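Local coordinates for nucleotidyltransferase-like protein (Exiguobacterium sibiricum, PDB 3C18) that is of uncharacterised function but probably transfers nucleotidyl groups, as related nucleotidyltransferases do, at residues Leu34-Asp39 with Val55-Leu60; Asp148-Val153 with Gln203-Ala208; Arg162-Glu167 with Gln217-Ser222; Ile269-Gln274 with Glu282-Glu287. All coordinates share one frame; numbering follows the deposited sequence. Where two conformers were deposited one is given.

Contact 1 (Leu34-Asp39 with Val55-Leu60); sequences LTDQFD and VKHYRL
The imidazole of His57 takes the ring of Phe38 on one face and a water at its edge. Phe38 comes in edge first, a T-shaped pair with centroids 4.6 Å apart and planes at 53°, and its CE2 stands 3.5 Å from His57 CG, off centre toward the rim of the imidazole. In the plane of that ring, His57 NE2 meets water 1 at 2.9 Å, and the same water donates to Asp36 OD2. The carboxylate of Asp36 and the imidazole therefore communicate through water, Asp36 OD2 and His57 NE2 being 4.1 Å apart with no direct bond. A type I' turn from Thr35 to Phe38 presents Asp36 and Phe38 to strand 53-60; it is closed by Phe38 N to Thr35 O and by Thr35 OG1 donating to Phe38 O, the hydroxyl standing above the carbonyl plane. Asp36 also forms a salt bridge with Arg86 and accepts hydrogen bonds from neighbouring strand 63-71. The loop thus closes over the strand that is outermost within this chain, where the sheet runs on into the second subunit. With NE2 on water 1 and ND1 bonded to Tyr286 OH of the second subunit, the His57 ring is fixed in its rotation.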
# COMPACT_ATOMS: atom_id res chain seq x y z
N LEU A 34 -10.35 -0.94 18.25
CA LEU A 34 -11.35 -0.09 17.60
C LEU A 34 -11.27 1.35 18.09
O LEU A 34 -11.60 2.31 17.36
CB LEU A 34 -12.78 -0.61 17.88
CG LEU A 34 -13.90 0.15 17.15
CD1 LEU A 34 -13.86 -0.18 15.64
CD2 LEU A 34 -15.28 -0.12 17.73
N THR A 35 -10.82 1.49 19.32
CA THR A 35 -10.80 2.80 19.99
C THR A 35 -9.40 3.14 20.46
O THR A 35 -9.23 3.88 21.42
CB THR A 35 -11.80 2.86 21.17
OG1 THR A 35 -11.54 1.81 22.09
CG2 THR A 35 -13.22 2.72 20.68
N ASP A 36 -8.42 2.60 19.75
CA ASP A 36 -7.02 2.89 19.98
C ASP A 36 -6.55 2.52 21.37
O ASP A 36 -5.63 3.13 21.91
CB ASP A 36 -6.76 4.39 19.79
CG ASP A 36 -6.58 4.78 18.33
OD1 ASP A 36 -6.62 3.89 17.49
OD2 ASP A 36 -6.36 5.98 18.04
N GLN A 37 -7.20 1.53 21.96
CA GLN A 37 -6.83 1.02 23.32
C GLN A 37 -7.16 2.05 24.39
O GLN A 37 -6.62 2.04 25.52
CB GLN A 37 -5.36 0.62 23.42
CG GLN A 37 -5.06 -0.73 22.72
CD GLN A 37 -4.79 -0.56 21.23
OE1 GLN A 37 -4.23 0.45 20.81
NE2 GLN A 37 -5.20 -1.53 20.43
N PHE A 38 -8.05 2.96 23.98
CA PHE A 38 -8.64 3.98 24.85
C PHE A 38 -10.10 3.65 25.12
O PHE A 38 -10.60 2.63 24.65
CB PHE A 38 -8.49 5.39 24.24
CG PHE A 38 -7.16 6.02 24.52
CD1 PHE A 38 -6.13 5.28 25.04
CD2 PHE A 38 -6.94 7.34 24.26
CE1 PHE A 38 -4.91 5.85 25.31
CE2 PHE A 38 -5.73 7.90 24.52
CZ PHE A 38 -4.70 7.16 25.03
N ASP A 39 -10.77 4.54 25.84
CA ASP A 39 -12.13 4.30 26.36
C ASP A 39 -13.20 4.79 25.41
O ASP A 39 -14.28 4.21 25.31
CB ASP A 39 -12.34 5.02 27.71
CG ASP A 39 -11.39 4.55 28.79
OD1 ASP A 39 -11.22 3.33 28.91
OD2 ASP A 39 -10.80 5.39 29.51
N VAL A 55 -4.33 12.87 14.82
CA VAL A 55 -4.81 12.26 16.09
C VAL A 55 -4.30 13.03 17.30
O VAL A 55 -3.19 13.53 17.33
CB VAL A 55 -4.40 10.82 16.23
CG1 VAL A 55 -4.97 10.22 17.55
CG2 VAL A 55 -4.79 10.01 15.00
N LYS A 56 -5.17 13.11 18.29
CA LYS A 56 -4.88 13.75 19.58
C LYS A 56 -5.37 12.80 20.68
O LYS A 56 -6.35 12.11 20.51
CB LYS A 56 -5.64 15.08 19.67
CG LYS A 56 -5.44 15.99 18.47
CD LYS A 56 -6.15 17.33 18.64
CE LYS A 56 -6.13 18.17 17.33
NZ LYS A 56 -6.45 19.64 17.48
N HIS A 57 -4.63 12.74 21.78
CA HIS A 57 -4.93 11.86 22.94
C HIS A 57 -5.10 12.66 24.22
O HIS A 57 -4.25 13.44 24.60
CB HIS A 57 -3.82 10.84 23.20
CG HIS A 57 -3.78 9.72 22.22
ND1 HIS A 57 -2.72 8.83 22.15
CD2 HIS A 57 -4.63 9.37 21.23
CE1 HIS A 57 -2.95 7.96 21.19
NE2 HIS A 57 -4.11 8.25 20.63
N TYR A 58 -6.21 12.40 24.89
CA TYR A 58 -6.62 13.08 26.11
C TYR A 58 -7.01 12.12 27.23
O TYR A 58 -7.41 10.99 26.99
CB TYR A 58 -7.89 13.89 25.82
CG TYR A 58 -7.75 14.91 24.72
CD1 TYR A 58 -7.14 16.14 24.95
CD2 TYR A 58 -8.26 14.66 23.44
CE1 TYR A 58 -7.01 17.07 23.95
CE2 TYR A 58 -8.14 15.59 22.43
CZ TYR A 58 -7.52 16.78 22.69
OH TYR A 58 -7.41 17.71 21.70
N ARG A 59 -6.91 12.62 28.45
CA ARG A 59 -7.59 11.99 29.61
C ARG A 59 -8.43 13.07 30.30
O ARG A 59 -7.96 14.18 30.59
CB ARG A 59 -6.65 11.31 30.61
CG ARG A 59 -7.42 10.40 31.57
CD ARG A 59 -6.48 9.60 32.45
NE ARG A 59 -5.74 10.44 33.35
CZ ARG A 59 -4.76 10.00 34.13
NH1 ARG A 59 -4.42 8.73 34.10
NH2 ARG A 59 -4.11 10.83 34.92
N LEU A 60 -9.70 12.77 30.45
CA LEU A 60 -10.60 13.70 31.11
C LEU A 60 -11.17 12.97 32.30
O LEU A 60 -12.04 12.09 32.20
CB LEU A 60 -11.70 14.24 30.20
CG LEU A 60 -12.61 15.22 30.93
CD1 LEU A 60 -11.83 16.32 31.68
CD2 LEU A 60 -13.64 15.82 30.00
O HOH W 1 -3.89 6.51 18.28

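Contact 2 (Asp148-Val153 with Gln203-Ala208); sequences DAYTHV and QRIHLA
Ile205 reaches from helix 201-218 into the side of helix 146-167, and each of its branches finds a different partner. From CB, which is directed at the facing helix, CG2 runs to Val153 CG2 at 4.1 Å and to Ala149 CB at 4.3 Å. The other branch leaves CB opposite the carbonyl carbon (chi1 -64°), which carries CG1 to Tyr150 CD2 at 4.1 Å. At the tip, CD1 lies 4.1 Å from the backbone N of Tyr150. A valine here would probably leave a gap beside Tyr150, since the CD1 that reaches its backbone would be gone. One turn further on, Val153 CG1 packs against Ala208 CB at 3.7 Å. Beside Ile205, Arg204 CD lies at the edge of the Tyr150 ring, and water 2 joins the polar ends, lying 2.5 Å from Tyr150 OH and accepting from Arg204 NH1. Tyr150 OH also bonds to Tyr150 OH of the second subunit, and Arg204 NH2 to the carbonyl of Glu199. The two segments run in roughly the same direction, their axes 10.2 Å apart at closest and inclined by 34°. Helix 116-142 adds Leu140 against Ala149 and Phe141 against Ile205, while Leu194 of helix 185-195 packs on Tyr150, Val153 and Arg204, which places this seam inside the helical YgxA-like domain.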
# COMPACT_ATOMS: atom_id res chain seq x y z
N ASP A 148 9.73 -17.65 -2.78
CA ASP A 148 9.32 -16.29 -3.15
C ASP A 148 8.10 -16.29 -4.08
O ASP A 148 7.21 -15.43 -4.01
CB ASP A 148 10.49 -15.57 -3.79
CG ASP A 148 11.56 -15.19 -2.77
OD1 ASP A 148 11.30 -14.25 -2.00
OD2 ASP A 148 12.63 -15.80 -2.75
N ALA A 149 8.05 -17.26 -4.96
CA ALA A 149 6.91 -17.40 -5.89
C ALA A 149 5.66 -17.72 -5.10
O ALA A 149 4.58 -17.23 -5.37
CB ALA A 149 7.18 -18.51 -6.94
N TYR A 150 5.83 -18.59 -4.12
CA TYR A 150 4.73 -18.96 -3.23
C TYR A 150 4.15 -17.75 -2.59
O TYR A 150 2.94 -17.59 -2.50
CB TYR A 150 5.19 -19.89 -2.12
CG TYR A 150 4.07 -20.46 -1.28
CD1 TYR A 150 3.47 -19.70 -0.28
CD2 TYR A 150 3.60 -21.74 -1.51
CE1 TYR A 150 2.42 -20.23 0.50
CE2 TYR A 150 2.56 -22.29 -0.72
CZ TYR A 150 1.99 -21.54 0.29
OH TYR A 150 0.96 -22.08 1.06
N THR A 151 5.02 -16.83 -2.19
CA THR A 151 4.58 -15.61 -1.55
C THR A 151 3.63 -14.83 -2.45
O THR A 151 2.57 -14.40 -2.04
CB THR A 151 5.76 -14.71 -1.07
OG1 THR A 151 6.54 -15.42 -0.11
CG2 THR A 151 5.23 -13.48 -0.43
N HIS A 152 4.02 -14.67 -3.72
CA HIS A 152 3.21 -13.90 -4.67
C HIS A 152 1.96 -14.63 -5.10
O HIS A 152 0.90 -14.04 -5.23
CB HIS A 152 4.06 -13.44 -5.85
CG HIS A 152 5.10 -12.45 -5.45
ND1 HIS A 152 4.95 -11.09 -5.67
CD2 HIS A 152 6.25 -12.60 -4.76
CE1 HIS A 152 6.00 -10.46 -5.18
NE2 HIS A 152 6.80 -11.34 -4.61
N VAL A 153 2.09 -15.94 -5.25
CA VAL A 153 0.93 -16.73 -5.65
C VAL A 153 -0.14 -16.63 -4.58
O VAL A 153 -1.33 -16.48 -4.87
CB VAL A 153 1.28 -18.19 -5.92
CG1 VAL A 153 0.03 -19.02 -5.83
CG2 VAL A 153 1.92 -18.29 -7.31
N GLN A 203 5.26 -28.30 -7.39
CA GLN A 203 4.04 -28.74 -8.01
C GLN A 203 2.85 -27.93 -7.51
O GLN A 203 2.01 -27.50 -8.30
CB GLN A 203 3.81 -30.23 -7.78
CG GLN A 203 2.64 -30.75 -8.56
CD GLN A 203 2.88 -30.75 -10.06
OE1 GLN A 203 3.90 -31.25 -10.53
NE2 GLN A 203 1.94 -30.20 -10.82
N ARG A 204 2.80 -27.69 -6.21
CA ARG A 204 1.60 -26.99 -5.67
C ARG A 204 1.55 -25.55 -6.22
O ARG A 204 0.49 -25.03 -6.54
CB ARG A 204 1.53 -27.04 -4.16
CG ARG A 204 2.58 -26.18 -3.51
CD ARG A 204 2.49 -26.28 -1.99
NE ARG A 204 2.73 -27.63 -1.53
CZ ARG A 204 2.62 -27.99 -0.27
NH1 ARG A 204 2.26 -27.10 0.63
NH2 ARG A 204 2.86 -29.24 0.08
N ILE A 205 2.71 -24.94 -6.35
CA ILE A 205 2.78 -23.58 -6.90
C ILE A 205 2.38 -23.58 -8.35
O ILE A 205 1.71 -22.69 -8.84
CB ILE A 205 4.24 -22.96 -6.79
CG1 ILE A 205 4.68 -22.80 -5.34
CG2 ILE A 205 4.32 -21.63 -7.50
CD1 ILE A 205 6.17 -22.53 -5.20
N HIS A 206 2.83 -24.58 -9.07
CA HIS A 206 2.56 -24.68 -10.50
C HIS A 206 1.06 -24.86 -10.75
O HIS A 206 0.47 -24.29 -11.66
CB HIS A 206 3.31 -25.89 -11.08
CG HIS A 206 2.97 -26.18 -12.50
ND1 HIS A 206 3.37 -25.36 -13.54
CD2 HIS A 206 2.31 -27.22 -13.06
CE1 HIS A 206 2.94 -25.87 -14.68
NE2 HIS A 206 2.29 -27.00 -14.41
N LEU A 207 0.47 -25.73 -9.93
CA LEU A 207 -0.98 -25.99 -10.02
C LEU A 207 -1.81 -24.73 -9.67
O LEU A 207 -2.83 -24.41 -10.31
CB LEU A 207 -1.35 -27.12 -9.08
CG LEU A 207 -0.96 -28.52 -9.53
CD1 LEU A 207 -1.59 -29.49 -8.55
CD2 LEU A 207 -1.43 -28.79 -10.95
N ALA A 208 -1.32 -23.98 -8.70
CA ALA A 208 -1.97 -22.73 -8.30
C ALA A 208 -1.83 -21.72 -9.41
O ALA A 208 -2.75 -20.95 -9.67
CB ALA A 208 -1.40 -22.19 -6.99
O HOH W 2 0.85 -24.58 1.11

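Contact 3 (Arg162-Glu167 with Gln217-Ser222); sequences RLSVLE and QSKVLS
Segment 162-167 is helical, whereas 217-222 holds a break: helix 201-218 ends, Lys219 leaves helical torsions (phi -109°, psi 18°) and at once serves as the N-cap position of helix 220-231. The backbones come nearest where Glu167 faces Ser222, with CA atoms 7.1 Å apart, so long side chains bridge most of the gap. Glu167 reaches across with its chain extended beyond CG, and its carboxylate is gripped at both oxygens. Glu167 OE1 receives Lys219 NZ at 2.5 Å through its syn lone pair, a salt bridge; OE2 takes the hydroxyl of Ser222, OG to OE2 2.7 Å, through its anti lone pair. The two bonds together should hold the carboxylate's rotation. Lys219 runs straight to CE and then bends (chi4 -77°), turning NZ toward Glu167 OE1 while its methylene chain passes Leu163, the two side chains running in opposite directions with Leu163 CD2 4.0 Å from Lys219 CD. The ammonium has a second salt bridge, to Asp184, so the buried lysine sits between two carboxylates and is likely to keep its positive charge. Leu163 also packs on Met123 and Ser126 of helix 116-142. An interhelical salt bridge and a hydrogen bond thus meet at the break between two consecutive helices: Glu167 of helix 146-167 is tied to the turn joining helices 201-218 and 220-231 in the helical YgxA-like region.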
# COMPACT_ATOMS: atom_id res chain seq x y z
N ARG A 162 -10.96 -11.38 -2.86
CA ARG A 162 -11.55 -10.04 -2.64
C ARG A 162 -12.35 -9.61 -3.87
O ARG A 162 -13.47 -9.12 -3.77
CB ARG A 162 -10.48 -9.00 -2.27
CG ARG A 162 -9.86 -9.24 -0.87
CD ARG A 162 -8.64 -8.37 -0.61
NE ARG A 162 -8.90 -6.98 -0.94
CZ ARG A 162 -9.52 -6.12 -0.13
NH1 ARG A 162 -9.94 -6.52 1.05
NH2 ARG A 162 -9.73 -4.87 -0.53
N LEU A 163 -11.78 -9.87 -5.04
CA LEU A 163 -12.45 -9.56 -6.32
C LEU A 163 -13.72 -10.35 -6.47
O LEU A 163 -14.78 -9.83 -6.85
CB LEU A 163 -11.51 -9.83 -7.49
CG LEU A 163 -12.07 -9.65 -8.89
CD1 LEU A 163 -12.64 -8.28 -9.14
CD2 LEU A 163 -10.96 -9.96 -9.86
N SER A 164 -13.63 -11.62 -6.11
CA SER A 164 -14.78 -12.51 -6.21
C SER A 164 -15.92 -12.06 -5.32
O SER A 164 -17.09 -12.17 -5.67
CB SER A 164 -14.36 -13.94 -5.90
OG SER A 164 -13.32 -14.32 -6.79
N VAL A 165 -15.56 -11.49 -4.18
CA VAL A 165 -16.54 -10.96 -3.23
C VAL A 165 -17.19 -9.69 -3.81
O VAL A 165 -18.41 -9.55 -3.81
CB VAL A 165 -15.93 -10.68 -1.85
CG1 VAL A 165 -16.91 -9.93 -0.95
CG2 VAL A 165 -15.51 -11.99 -1.21
N LEU A 166 -16.36 -8.79 -4.31
CA LEU A 166 -16.86 -7.57 -4.97
C LEU A 166 -17.81 -7.94 -6.11
O LEU A 166 -18.84 -7.33 -6.31
CB LEU A 166 -15.69 -6.74 -5.51
CG LEU A 166 -14.87 -5.95 -4.47
CD1 LEU A 166 -13.47 -5.60 -5.04
CD2 LEU A 166 -15.61 -4.69 -4.01
N GLU A 167 -17.48 -8.99 -6.83
CA GLU A 167 -18.26 -9.36 -8.01
C GLU A 167 -19.68 -9.65 -7.63
O GLU A 167 -20.57 -9.47 -8.42
CB GLU A 167 -17.68 -10.58 -8.75
CG GLU A 167 -16.47 -10.28 -9.59
CD GLU A 167 -15.91 -11.52 -10.27
OE1 GLU A 167 -15.88 -12.58 -9.61
OE2 GLU A 167 -15.45 -11.42 -11.43
N GLN A 217 -8.43 -14.89 -16.57
CA GLN A 217 -9.07 -14.76 -17.88
C GLN A 217 -10.60 -14.70 -17.69
O GLN A 217 -11.32 -13.92 -18.30
CB GLN A 217 -8.69 -15.97 -18.76
CG GLN A 217 -9.52 -16.10 -20.02
CD GLN A 217 -9.03 -15.19 -21.12
OE1 GLN A 217 -7.96 -15.42 -21.68
NE2 GLN A 217 -9.82 -14.15 -21.45
N SER A 218 -11.08 -15.49 -16.76
CA SER A 218 -12.53 -15.60 -16.52
C SER A 218 -13.14 -14.32 -15.94
O SER A 218 -14.32 -14.06 -16.12
CB SER A 218 -12.84 -16.76 -15.57
OG SER A 218 -12.25 -17.98 -16.03
N LYS A 219 -12.34 -13.54 -15.22
CA LYS A 219 -12.83 -12.32 -14.53
C LYS A 219 -12.32 -11.05 -15.18
O LYS A 219 -12.35 -9.98 -14.63
CB LYS A 219 -12.39 -12.33 -13.06
CG LYS A 219 -12.87 -13.58 -12.31
CD LYS A 219 -12.70 -13.49 -10.81
CE LYS A 219 -13.20 -14.75 -10.11
NZ LYS A 219 -14.67 -14.78 -10.02
N VAL A 220 -11.87 -11.21 -16.40
CA VAL A 220 -11.23 -10.14 -17.13
C VAL A 220 -12.17 -8.96 -17.27
O VAL A 220 -11.78 -7.78 -17.16
CB VAL A 220 -10.71 -10.67 -18.52
CG1 VAL A 220 -11.86 -10.91 -19.48
CG2 VAL A 220 -9.70 -9.69 -19.11
N LEU A 221 -13.44 -9.25 -17.50
CA LEU A 221 -14.41 -8.16 -17.71
C LEU A 221 -14.73 -7.43 -16.42
O LEU A 221 -15.06 -6.23 -16.42
CB LEU A 221 -15.67 -8.62 -18.44
CG LEU A 221 -15.46 -8.98 -19.91
CD1 LEU A 221 -16.80 -9.42 -20.56
CD2 LEU A 221 -14.82 -7.81 -20.69
N SER A 222 -14.58 -8.12 -15.30
CA SER A 222 -14.85 -7.49 -14.00
C SER A 222 -13.75 -6.49 -13.71
O SER A 222 -13.96 -5.39 -13.17
CB SER A 222 -14.90 -8.53 -12.89
OG SER A 222 -16.07 -9.33 -13.01

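Contact 4 (Ile269-Gln274 with Glu282-Glu287); sequences IRISYQ and ELVTYE
Ser272 and Thr285 each place their hydroxyl between the backbone N and the carbonyl carbon (chi1 60° and 68°), which brings Ser272 OG to 2.6 Å from Thr285 OG1. They form a hydrogen-bonded pair of the antiparallel beta hairpin made by strands 269-275 and 281-288 in the helix-turn-helix domain. Backbone bonds also join Arg270 to Glu287 and Gln274 to Leu283, with Arg270 N to Glu287 O at 2.8 Å. Ile271, Tyr273, Val284 and Tyr286 occupy the face opposite Ser272 and Thr285. There Ile271 CG1 packs on Val284 CG1 at 3.7 Å, and Ile271 CD1 lies 3.9 Å from Tyr286 CE1. A serine in place of Ile271 would probably open a gap between Val284 and the Tyr286 ring. Tyr273 lies alongside Val284, Tyr273 CE1 being 4.0 Å from Val284 CG2. The tyrosines extend to the second subunit, Tyr273 OH bonding to its Arg64 and Tyr286 OH to its His57, while Glu282 forms a salt bridge with its Arg59. On the Ser272 face, Arg270 and Glu287 point the same way and make a long salt bridge, NH2 to OE1 3.6 Å, with the carboxylate nearly perpendicular to the guanidinium. Water 4 accepts from Arg270 NE and donates to Glu287 OE1 at 2.7 Å.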
# COMPACT_ATOMS: atom_id res chain seq x y z
N ILE A 269 -8.62 -4.46 -25.84
CA ILE A 269 -8.10 -3.14 -26.17
C ILE A 269 -7.29 -3.27 -27.43
O ILE A 269 -6.57 -4.26 -27.64
CB ILE A 269 -7.25 -2.50 -25.03
CG1 ILE A 269 -8.15 -1.87 -23.96
CG2 ILE A 269 -6.38 -1.37 -25.58
CD1 ILE A 269 -7.37 -1.36 -22.75
N ARG A 270 -7.46 -2.30 -28.31
CA ARG A 270 -6.76 -2.25 -29.58
C ARG A 270 -5.64 -1.25 -29.57
O ARG A 270 -5.84 -0.11 -29.32
CB ARG A 270 -7.74 -1.89 -30.72
CG ARG A 270 -7.10 -1.86 -32.12
CD ARG A 270 -8.16 -1.84 -33.25
NE ARG A 270 -9.32 -1.03 -32.86
CZ ARG A 270 -10.53 -1.53 -32.62
NH1 ARG A 270 -10.77 -2.83 -32.79
NH2 ARG A 270 -11.51 -0.72 -32.24
N ILE A 271 -4.45 -1.71 -29.89
CA ILE A 271 -3.25 -0.84 -29.97
C ILE A 271 -2.95 -0.38 -31.39
O ILE A 271 -2.96 -1.17 -32.34
CB ILE A 271 -1.99 -1.54 -29.33
CG1 ILE A 271 -0.84 -0.57 -29.24
CG2 ILE A 271 -1.58 -2.76 -30.10
CD1 ILE A 271 0.34 -1.07 -28.44
N SER A 272 -2.73 0.92 -31.54
CA SER A 272 -2.35 1.49 -32.78
C SER A 272 -1.36 2.62 -32.60
O SER A 272 -0.96 2.94 -31.52
CB SER A 272 -3.58 2.02 -33.54
OG SER A 272 -4.25 3.02 -32.78
N TYR A 273 -0.95 3.16 -33.71
CA TYR A 273 0.11 4.13 -33.75
C TYR A 273 -0.25 5.26 -34.68
O TYR A 273 -0.60 5.03 -35.81
CB TYR A 273 1.36 3.45 -34.24
CG TYR A 273 1.75 2.23 -33.44
CD1 TYR A 273 2.50 2.34 -32.30
CD2 TYR A 273 1.32 0.97 -33.83
CE1 TYR A 273 2.87 1.20 -31.56
CE2 TYR A 273 1.66 -0.15 -33.11
CZ TYR A 273 2.44 -0.03 -31.98
OH TYR A 273 2.79 -1.15 -31.25
N GLN A 274 -0.11 6.49 -34.20
CA GLN A 274 -0.47 7.67 -34.96
C GLN A 274 0.69 8.62 -35.11
O GLN A 274 1.17 9.19 -34.14
CB GLN A 274 -1.60 8.43 -34.25
CG GLN A 274 -2.94 7.71 -34.23
CD GLN A 274 -4.05 8.53 -33.56
OE1 GLN A 274 -3.84 9.70 -33.18
NE2 GLN A 274 -5.24 7.93 -33.42
N GLU A 282 5.59 8.76 -33.55
CA GLU A 282 4.25 8.22 -33.41
C GLU A 282 3.88 8.10 -31.94
O GLU A 282 4.69 7.77 -31.09
CB GLU A 282 4.10 6.85 -34.03
CG GLU A 282 4.36 6.79 -35.50
CD GLU A 282 4.56 5.39 -35.98
OE1 GLU A 282 5.67 4.87 -35.77
OE2 GLU A 282 3.64 4.81 -36.58
N LEU A 283 2.65 8.47 -31.66
CA LEU A 283 2.07 8.26 -30.35
C LEU A 283 1.33 6.95 -30.41
O LEU A 283 0.63 6.70 -31.36
CB LEU A 283 1.07 9.37 -29.98
CG LEU A 283 1.70 10.62 -29.32
CD1 LEU A 283 3.06 10.83 -29.87
CD2 LEU A 283 0.85 11.79 -29.60
N VAL A 284 1.54 6.12 -29.40
CA VAL A 284 0.80 4.89 -29.25
C VAL A 284 -0.56 5.25 -28.72
O VAL A 284 -0.68 6.11 -27.85
CB VAL A 284 1.48 3.94 -28.28
CG1 VAL A 284 0.83 2.59 -28.35
CG2 VAL A 284 3.01 3.90 -28.63
N THR A 285 -1.59 4.60 -29.28
CA THR A 285 -2.98 4.89 -28.92
C THR A 285 -3.74 3.60 -28.66
O THR A 285 -3.35 2.52 -29.13
CB THR A 285 -3.71 5.76 -29.98
OG1 THR A 285 -3.89 5.01 -31.18
CG2 THR A 285 -2.90 7.00 -30.32
N TYR A 286 -4.71 3.73 -27.78
CA TYR A 286 -5.46 2.60 -27.23
C TYR A 286 -6.93 2.86 -27.27
O TYR A 286 -7.42 3.98 -27.02
CB TYR A 286 -5.07 2.38 -25.78
CG TYR A 286 -3.58 2.24 -25.59
CD1 TYR A 286 -2.95 1.06 -25.84
CD2 TYR A 286 -2.81 3.33 -25.20
CE1 TYR A 286 -1.58 0.94 -25.67
CE2 TYR A 286 -1.44 3.20 -25.02
CZ TYR A 286 -0.83 1.98 -25.26
OH TYR A 286 0.54 1.81 -25.11
N GLU A 287 -7.66 1.80 -27.62
CA GLU A 287 -9.11 1.94 -27.75
C GLU A 287 -9.81 0.65 -27.34
O GLU A 287 -9.37 -0.40 -27.73
CB GLU A 287 -9.45 2.23 -29.22
CG GLU A 287 -10.84 2.83 -29.44
CD GLU A 287 -11.07 3.19 -30.91
OE1 GLU A 287 -10.31 2.69 -31.78
OE2 GLU A 287 -12.00 4.01 -31.18
O HOH W 3 -5.92 2.16 -30.86
O HOH W 4 -7.88 1.84 -32.71
O HOH W 5 1.66 5.20 -38.17

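How the contacts relate
Contacts 2 and 3 use the same helices, 146-167 and 201-218, at successive levels, their centres about 20 Å apart and their segments alternating along the chain. Contact 3 and contact 4 do not touch, their nearest atoms being about 9 Å apart. Contact 1 stands apart in the nucleotidyltransferase-like domain, with its centre about 54 Å from that of contact 4 within one chain. Dimerisation brings contact 1 of one subunit to contact 4 of the other: strand 53-60 of one subunit pairs with the hairpin of the other, extending the sheet across the interface. Glycerol, probably from the crystallisation liquor, is found about 3 Å from the side chain of Phe38 in contact 1, and also about 4 Å from that of Tyr286 in contact 4.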